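Local coordinates for MEM-A1 (Soil metagenome, PDB 6E0S), which probably hydrolyses beta-lactam antibiotics with the help of bound zinc, as a subclass B3 metallo-beta-lactamase, at residues A271-R274 / L275-L279; N213-A216 / D217-S221; K201-Y205 / S206-A210. One frame throughout, in Å; residues are numbered along the deposited sequence.

Overall arrangement
Contact 3 lies in the loop ahead of helix 214-226, contact 2 in the first turns of that helix, and contact 1 on the C-terminal helix 263-285. Their centres are about 12 Å apart for contacts 1 and 2, about 13 Å for contacts 2 and 3, and about 15 Å for contacts 1 and 3. Leu275 joins the helices, with CD2 3.7 Å from Lys219 CG, while Ala214 CB meets Phe203 CZ at 3.8 Å. Leu279 CD2 lies 3.9 Å from Ser206 OG, closing the triangle. The side chains of Arg274 and Ile218 come within about 10 Å of bound zinc, and that of Tyr205 within about 9 Å; His91, His93 and His169 bind the metal.

Contact 1 (A271-R274 / L275-L279)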
loop_
_atom_site.group_PDB
_atom_site.type_symbol
_atom_site.label_atom_id
_atom_site.label_comp_id
_atom_site.label_asym_id
_atom_site.label_seq_id
_atom_site.Cartn_x
_atom_site.Cartn_y
_atom_site.Cartn_z
ATOM N N ALA A 271 -4.599 14.596 -1.748
ATOM C CA ALA A 271 -4.093 14.486 -0.386
ATOM C C ALA A 271 -3.691 15.849 0.160
ATOM O O ALA A 271 -3.900 16.138 1.341
ATOM C CB ALA A 271 -2.907 13.525 -0.357
ATOM N N GLY A 272 -3.093 16.694 -0.679
ATOM C CA GLY A 272 -2.744 18.035 -0.221
ATOM C C GLY A 272 -3.966 18.837 0.191
ATOM O O GLY A 272 -3.941 19.579 1.179
ATOM N N VAL A 273 -5.067 18.680 -0.549
ATOM C CA VAL A 273 -6.304 19.353 -0.179
ATOM C C VAL A 273 -6.834 18.813 1.142
ATOM O O VAL A 273 -7.255 19.584 2.020
ATOM C CB VAL A 273 -7.331 19.211 -1.316
ATOM C CG1 VAL A 273 -8.702 19.708 -0.865
ATOM C CG2 VAL A 273 -6.850 19.990 -2.515
ATOM N N ARG A 274 -6.788 17.488 1.331
ATOM C CA ARG A 274 -7.274 16.921 2.586
ATOM C C ARG A 274 -6.434 17.391 3.762
ATOM O O ARG A 274 -6.956 17.598 4.868
ATOM C CB ARG A 274 -7.271 15.390 2.523
ATOM C CG ARG A 274 -8.401 14.831 1.693
ATOM C CD ARG A 274 -8.427 13.314 1.744
ATOM N NE ARG A 274 -9.698 12.803 1.264
ATOM C CZ ARG A 274 -10.588 12.210 2.051
ATOM N NH1 ARG A 274 -10.313 12.045 3.344
ATOM N NH2 ARG A 274 -11.741 11.781 1.546
ATOM N N LEU A 275 -5.139 17.577 3.539
ATOM C CA LEU A 275 -4.269 18.058 4.597
ATOM C C LEU A 275 -4.633 19.481 4.990
ATOM O O LEU A 275 -4.697 19.804 6.186
ATOM C CB LEU A 275 -2.813 17.967 4.143
ATOM C CG LEU A 275 -1.832 18.658 5.067
ATOM C CD1 LEU A 275 -1.829 17.942 6.406
ATOM C CD2 LEU A 275 -0.443 18.717 4.445
ATOM N N GLN A 276 -4.894 20.344 4.001
ATOM C CA GLN A 276 -5.290 21.710 4.317
ATOM C C GLN A 276 -6.609 21.729 5.086
ATOM O O GLN A 276 -6.756 22.478 6.057
ATOM C CB GLN A 276 -5.392 22.547 3.034
ATOM C CG GLN A 276 -4.021 22.812 2.370
ATOM C CD GLN A 276 -3.011 23.383 3.365
ATOM O OE1 GLN A 276 -3.189 24.496 3.886
ATOM N NE2 GLN A 276 -1.959 22.628 3.639
ATOM N N LYS A 277 -7.568 20.881 4.692
ATOM C CA LYS A 277 -8.815 20.789 5.443
ATOM C C LYS A 277 -8.573 20.311 6.872
ATOM O O LYS A 277 -9.190 20.825 7.817
ATOM C CB LYS A 277 -9.794 19.864 4.726
ATOM C CG LYS A 277 -10.294 20.388 3.398
ATOM C CD LYS A 277 -11.218 19.384 2.713
ATOM C CE LYS A 277 -11.857 19.964 1.473
ATOM N NZ LYS A 277 -12.730 18.934 0.856
ATOM N N LYS A 278 -7.662 19.351 7.056
ATOM C CA LYS A 278 -7.357 18.858 8.401
ATOM C C LYS A 278 -6.717 19.954 9.256
ATOM O O LYS A 278 -7.099 20.157 10.418
ATOM C CB LYS A 278 -6.458 17.617 8.306
ATOM C CG LYS A 278 -6.041 16.973 9.642
ATOM C CD LYS A 278 -7.302 16.550 10.411
ATOM C CE LYS A 278 -6.985 15.907 11.735
ATOM N NZ LYS A 278 -8.237 15.750 12.537
ATOM N N LEU A 279 -5.769 20.695 8.695
ATOM C CA LEU A 279 -5.160 21.769 9.463
ATOM C C LEU A 279 -6.189 22.829 9.841
ATOM O O LEU A 279 -6.146 23.373 10.952
ATOM C CB LEU A 279 -4.015 22.379 8.679
ATOM C CG LEU A 279 -2.816 21.477 8.412
ATOM C CD1 LEU A 279 -1.839 22.197 7.454
ATOM C CD2 LEU A 279 -2.123 21.090 9.706
HETATM O O HOH W 1 -1.274 20.836 1.566
#
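Lys277 runs alongside Val273, one helical turn further on, and the two side chains point the same way. Their closest approach is between Val273 CG1 and Lys277 CE, 3.9 Å apart. CG1 of the valine is placed opposite its own backbone N (chi1 171°), and the lysine chain, extended beyond CG, brings CE against the methyl. Nearer its root the lysine passes over the backbone, with CG 3.4 Å from Val273 O. That same oxygen accepts the hydrogen bond from Lys277 N at 3.0 Å.

Gly272 O is held twice. Gln276 N donates to it at 3.1 Å, and a water donates to it at 3.0 Å. Gln276 NE2 in turn donates to this water at 2.8 Å, so the side-chain amide and the carbonyl of the preceding turn are bridged through one molecule. The glutamine reaches back this way by a bend at chi2 (-52°).

With Leu275 N bonded to Ala271 O and Lys278 N to Arg274 O at 2.9 Å, the residues form a regular alpha-helical section of helix 263-285, the last helix of the metallo-beta-lactamase chain. On the exposed side Arg274 NE and Lys277 NZ, probably both in charged groups, stay 6.9 Å apart.

The other side of the helix is turned to the protein. Ala271 packs on Leu195 and Ile222, and Leu275 is buried against Ala197 as well as Leu215 and Ile218 of helix 214-226. Arg274, at the border of this side, touches Asn196, and further along the helix Lys278 touches Ala199.

Contact 2 (N213-A216 / D217-S221)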
loop_
_atom_site.group_PDB
_atom_site.type_symbol
_atom_site.label_atom_id
_atom_site.label_comp_id
_atom_site.label_asym_id
_atom_site.label_seq_id
_atom_site.Cartn_x
_atom_site.Cartn_y
_atom_site.Cartn_z
ATOM N N ASN A 213 7.451 14.921 13.747
ATOM C CA ASN A 213 7.667 15.259 12.348
ATOM C C ASN A 213 6.477 14.938 11.466
ATOM O O ASN A 213 6.616 14.916 10.242
ATOM C CB ASN A 213 8.916 14.561 11.832
ATOM C CG ASN A 213 10.184 15.163 12.445
ATOM O OD1 ASN A 213 10.199 16.333 12.873
ATOM N ND2 ASN A 213 11.224 14.354 12.543
ATOM N N ALA A 214 5.298 14.740 12.052
ATOM C CA ALA A 214 4.170 14.252 11.268
ATOM C C ALA A 214 3.837 15.190 10.108
ATOM O O ALA A 214 3.665 14.744 8.970
ATOM C CB ALA A 214 2.953 14.058 12.180
ATOM N N LEU A 215 3.721 16.490 10.381
ATOM C CA LEU A 215 3.366 17.428 9.319
ATOM C C LEU A 215 4.449 17.499 8.243
ATOM O O LEU A 215 4.152 17.447 7.043
ATOM C CB LEU A 215 3.096 18.813 9.920
ATOM C CG LEU A 215 2.696 19.885 8.910
ATOM C CD1 LEU A 215 1.454 19.441 8.149
ATOM C CD2 LEU A 215 2.454 21.232 9.610
ATOM N N ALA A 216 5.714 17.649 8.651
ATOM C CA ALA A 216 6.805 17.688 7.680
ATOM C C ALA A 216 6.831 16.418 6.838
ATOM O O ALA A 216 7.007 16.471 5.609
ATOM C CB ALA A 216 8.133 17.866 8.407
ATOM N N ASP A 217 6.661 15.271 7.491
ATOM C CA ASP A 217 6.602 13.984 6.801
ATOM C C ASP A 217 5.499 13.948 5.749
ATOM O O ASP A 217 5.733 13.546 4.605
ATOM C CB ASP A 217 6.336 12.860 7.803
ATOM C CG ASP A 217 7.580 12.351 8.485
ATOM O OD1 ASP A 217 8.701 12.827 8.189
ATOM O OD2 ASP A 217 7.413 11.449 9.338
ATOM N N ILE A 218 4.267 14.270 6.140
ATOM C CA ILE A 218 3.167 14.088 5.191
ATOM C C ILE A 218 3.310 15.031 3.999
ATOM O O ILE A 218 3.036 14.641 2.864
ATOM C CB ILE A 218 1.799 14.225 5.889
ATOM C CG1 ILE A 218 0.722 13.542 5.053
ATOM C CG2 ILE A 218 1.391 15.661 6.080
ATOM C CD1 ILE A 218 -0.444 13.053 5.934
ATOM N N LYS A 219 3.742 16.277 4.229
ATOM C CA LYS A 219 3.967 17.194 3.116
ATOM C C LYS A 219 5.074 16.680 2.213
ATOM O O LYS A 219 4.974 16.739 0.978
ATOM C CB LYS A 219 4.327 18.587 3.635
ATOM C CG LYS A 219 3.197 19.318 4.353
ATOM C CD LYS A 219 3.691 20.648 4.939
ATOM C CE LYS A 219 3.808 21.686 3.836
ATOM N NZ LYS A 219 2.433 22.005 3.299
ATOM N N LYS A 220 6.138 16.142 2.807
ATOM C CA LYS A 220 7.201 15.626 1.957
ATOM C C LYS A 220 6.743 14.399 1.168
ATOM O O LYS A 220 7.104 14.242 -0.007
ATOM C CB LYS A 220 8.432 15.298 2.795
ATOM C CG LYS A 220 9.640 14.960 1.935
ATOM C CD LYS A 220 10.769 14.378 2.759
ATOM C CE LYS A 220 11.971 14.027 1.876
ATOM N NZ LYS A 220 12.645 12.791 2.412
ATOM N N SER A 221 5.946 13.525 1.794
ATOM C CA SER A 221 5.445 12.330 1.118
ATOM C C SER A 221 4.485 12.700 -0.011
ATOM O O SER A 221 4.506 12.070 -1.071
ATOM C CB SER A 221 4.751 11.386 2.111
ATOM O OG SER A 221 5.634 11.038 3.154
#
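Helix 214-226, the helix of the beta-alpha-beta unit between strands 185-192 and 232-235, opens here with Asp217 folded back over Asn213. Asn213 occupies the N-cap position, yet its side chain makes no capping bond. Its carbonyl O accepts Asp217 N at 2.8 Å, with the donor nearly in line with the C=O bond (170°). Asp217 CB sits 3.2 Å from that same oxygen. With CG beside the backbone N (chi1 -84°), Asp217 CG comes 3.3 Å from Asn213 O and the carboxylate tips toward the start of the helix, where OD2 is hydrogen-bonded to Tyr211 OH.

The next bonds run from Ile218 N to Ala214 O and from Lys219 N to Leu215 O. Leu215 and Lys219 lie side by side with Leu215 CD1 4.1 Å from Lys219 CD, so the aliphatic part of the lysine lies along the leucine. The lysine CG also passes 3.4 Å from Leu215 O. The same methyl, Leu215 CD1, also lies 4.3 Å from Ile218 CG2, an apolar contact. Ser221 N closes the next turn on Asp217 O, and its OG is hydrogen-bonded to Pro167 O.

The carboxylate of Asp217 lies beside the first turn, where the helix dipole would probably help to stabilise a negative charge, together with its hydrogen bond to Tyr211 OH.

Contact 3 (K201-Y205 / S206-A210); sequences KPFRY and SGSPA
Phe203, which follows Pro202 and its preceding cis peptide bond, offers one ring face to Ser208. Ser208 CB stands 4.1 Å from the ring centroid, 28° off the ring normal, in a CH-pi contact. The ring is carried there by CG lying opposite the backbone N (chi1 -172°). Its far edge serves a neighbour as well: Phe203 CE2 is 3.9 Å above the plane of the Tyr205 ring, over its centre.

Arg204 binds the second segment through its backbone. Its N-H points almost straight at Ser208 OG (3.2 Å), and its O accepts Gly207 N at 3.1 Å from well above the carbonyl plane. The side chain bends at chi3 (46°), which brings NH2 3.6 Å from Ser206 CB, obliquely, while NH1 is hydrogen-bonded to Glu282 O.

Tyr205 sends its OH to Gly168 O and its backbone N to Glu282, whose carboxylate also binds Ser206 OG.

The bond to Ser208 OG and the CH-pi contact tie in the residue just beyond Gly207, whose own bond to Arg204 O across Tyr205 and Ser206 marks a type I beta turn in the loop between strand 185-192 and helix 214-226.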
loop_
_atom_site.group_PDB
_atom_site.type_symbol
_atom_site.label_atom_id
_atom_site.label_comp_id
_atom_site.label_asym_id
_atom_site.label_seq_id
_atom_site.Cartn_x
_atom_site.Cartn_y
_atom_site.Cartn_z
ATOM N N LYS A 201 -8.281 11.689 18.193
ATOM C CA LYS A 201 -8.070 12.566 19.336
ATOM C C LYS A 201 -7.172 11.870 20.359
ATOM O O LYS A 201 -7.392 10.692 20.678
ATOM C CB LYS A 201 -9.413 12.941 19.975
ATOM C CG LYS A 201 -10.368 13.676 19.025
ATOM C CD LYS A 201 -11.709 14.014 19.709
ATOM C CE LYS A 201 -12.904 13.284 19.065
ATOM N NZ LYS A 201 -13.101 11.895 19.579
ATOM N N PRO A 202 -6.165 12.563 20.918
ATOM C CA PRO A 202 -5.948 13.999 20.792
ATOM C C PRO A 202 -4.862 14.398 19.801
ATOM O O PRO A 202 -4.308 15.486 19.952
ATOM C CB PRO A 202 -5.511 14.380 22.200
ATOM C CG PRO A 202 -4.664 13.192 22.618
ATOM C CD PRO A 202 -5.244 11.974 21.912
ATOM N N PHE A 203 -4.557 13.551 18.823
ATOM C CA PHE A 203 -3.432 13.822 17.932
ATOM C C PHE A 203 -3.736 15.017 17.029
ATOM O O PHE A 203 -4.853 15.161 16.519
ATOM C CB PHE A 203 -3.126 12.594 17.085
ATOM C CG PHE A 203 -1.868 12.724 16.274
ATOM C CD1 PHE A 203 -0.653 12.311 16.787
ATOM C CD2 PHE A 203 -1.903 13.259 14.996
ATOM C CE1 PHE A 203 0.501 12.439 16.039
ATOM C CE2 PHE A 203 -0.746 13.400 14.252
ATOM C CZ PHE A 203 0.448 12.988 14.778
ATOM N N ARG A 204 -2.735 15.873 16.815
ATOM C CA ARG A 204 -2.883 17.023 15.924
ATOM C C ARG A 204 -1.675 17.098 15.014
ATOM O O ARG A 204 -0.538 17.111 15.498
ATOM C CB ARG A 204 -3.011 18.324 16.717
ATOM C CG ARG A 204 -4.237 18.404 17.587
ATOM C CD ARG A 204 -4.107 19.561 18.563
ATOM N NE ARG A 204 -3.634 20.786 17.918
ATOM C CZ ARG A 204 -4.425 21.715 17.387
ATOM N NH1 ARG A 204 -5.745 21.573 17.419
ATOM N NH2 ARG A 204 -3.894 22.789 16.821
ATOM N N TYR A 205 -1.920 17.150 13.701
ATOM C CA TYR A 205 -0.819 17.343 12.764
ATOM C C TYR A 205 -0.154 18.701 12.958
ATOM O O TYR A 205 1.044 18.844 12.690
ATOM C CB TYR A 205 -1.309 17.185 11.320
ATOM C CG TYR A 205 -1.422 15.733 10.890
ATOM C CD1 TYR A 205 -0.371 15.105 10.219
ATOM C CD2 TYR A 205 -2.560 14.988 11.172
ATOM C CE1 TYR A 205 -0.450 13.783 9.829
ATOM C CE2 TYR A 205 -2.651 13.655 10.789
ATOM C CZ TYR A 205 -1.597 13.059 10.118
ATOM O OH TYR A 205 -1.677 11.720 9.742
ATOM N N SER A 206 -0.908 19.704 13.436
ATOM C CA SER A 206 -0.347 21.021 13.736
ATOM C C SER A 206 0.786 20.961 14.751
ATOM O O SER A 206 1.492 21.956 14.923
ATOM C CB SER A 206 -1.424 21.952 14.291
ATOM O OG SER A 206 -2.615 21.864 13.547
ATOM N N GLY A 207 0.957 19.838 15.445
ATOM C CA GLY A 207 1.998 19.725 16.448
ATOM C C GLY A 207 1.651 18.691 17.493
ATOM O O GLY A 207 0.727 18.897 18.284
ATOM N N SER A 208 2.362 17.561 17.496
ATOM C CA SER A 208 2.172 16.544 18.527
ATOM C C SER A 208 3.517 15.949 18.926
ATOM O O SER A 208 4.252 15.443 18.067
ATOM C CB SER A 208 1.209 15.433 18.096
ATOM O OG SER A 208 -0.106 15.743 18.546
ATOM N N PRO A 209 3.861 15.997 20.210
ATOM C CA PRO A 209 5.170 15.484 20.636
ATOM C C PRO A 209 5.308 13.980 20.512
ATOM O O PRO A 209 6.445 13.486 20.518
ATOM C CB PRO A 209 5.264 15.943 22.099
ATOM C CG PRO A 209 3.839 16.161 22.525
ATOM C CD PRO A 209 3.115 16.638 21.308
ATOM N N ALA A 210 4.193 13.242 20.382
ATOM C CA ALA A 210 4.260 11.795 20.153
ATOM C C ALA A 210 4.840 11.459 18.783
ATOM O O ALA A 210 5.426 10.382 18.603
ATOM C CB ALA A 210 2.870 11.175 20.288
#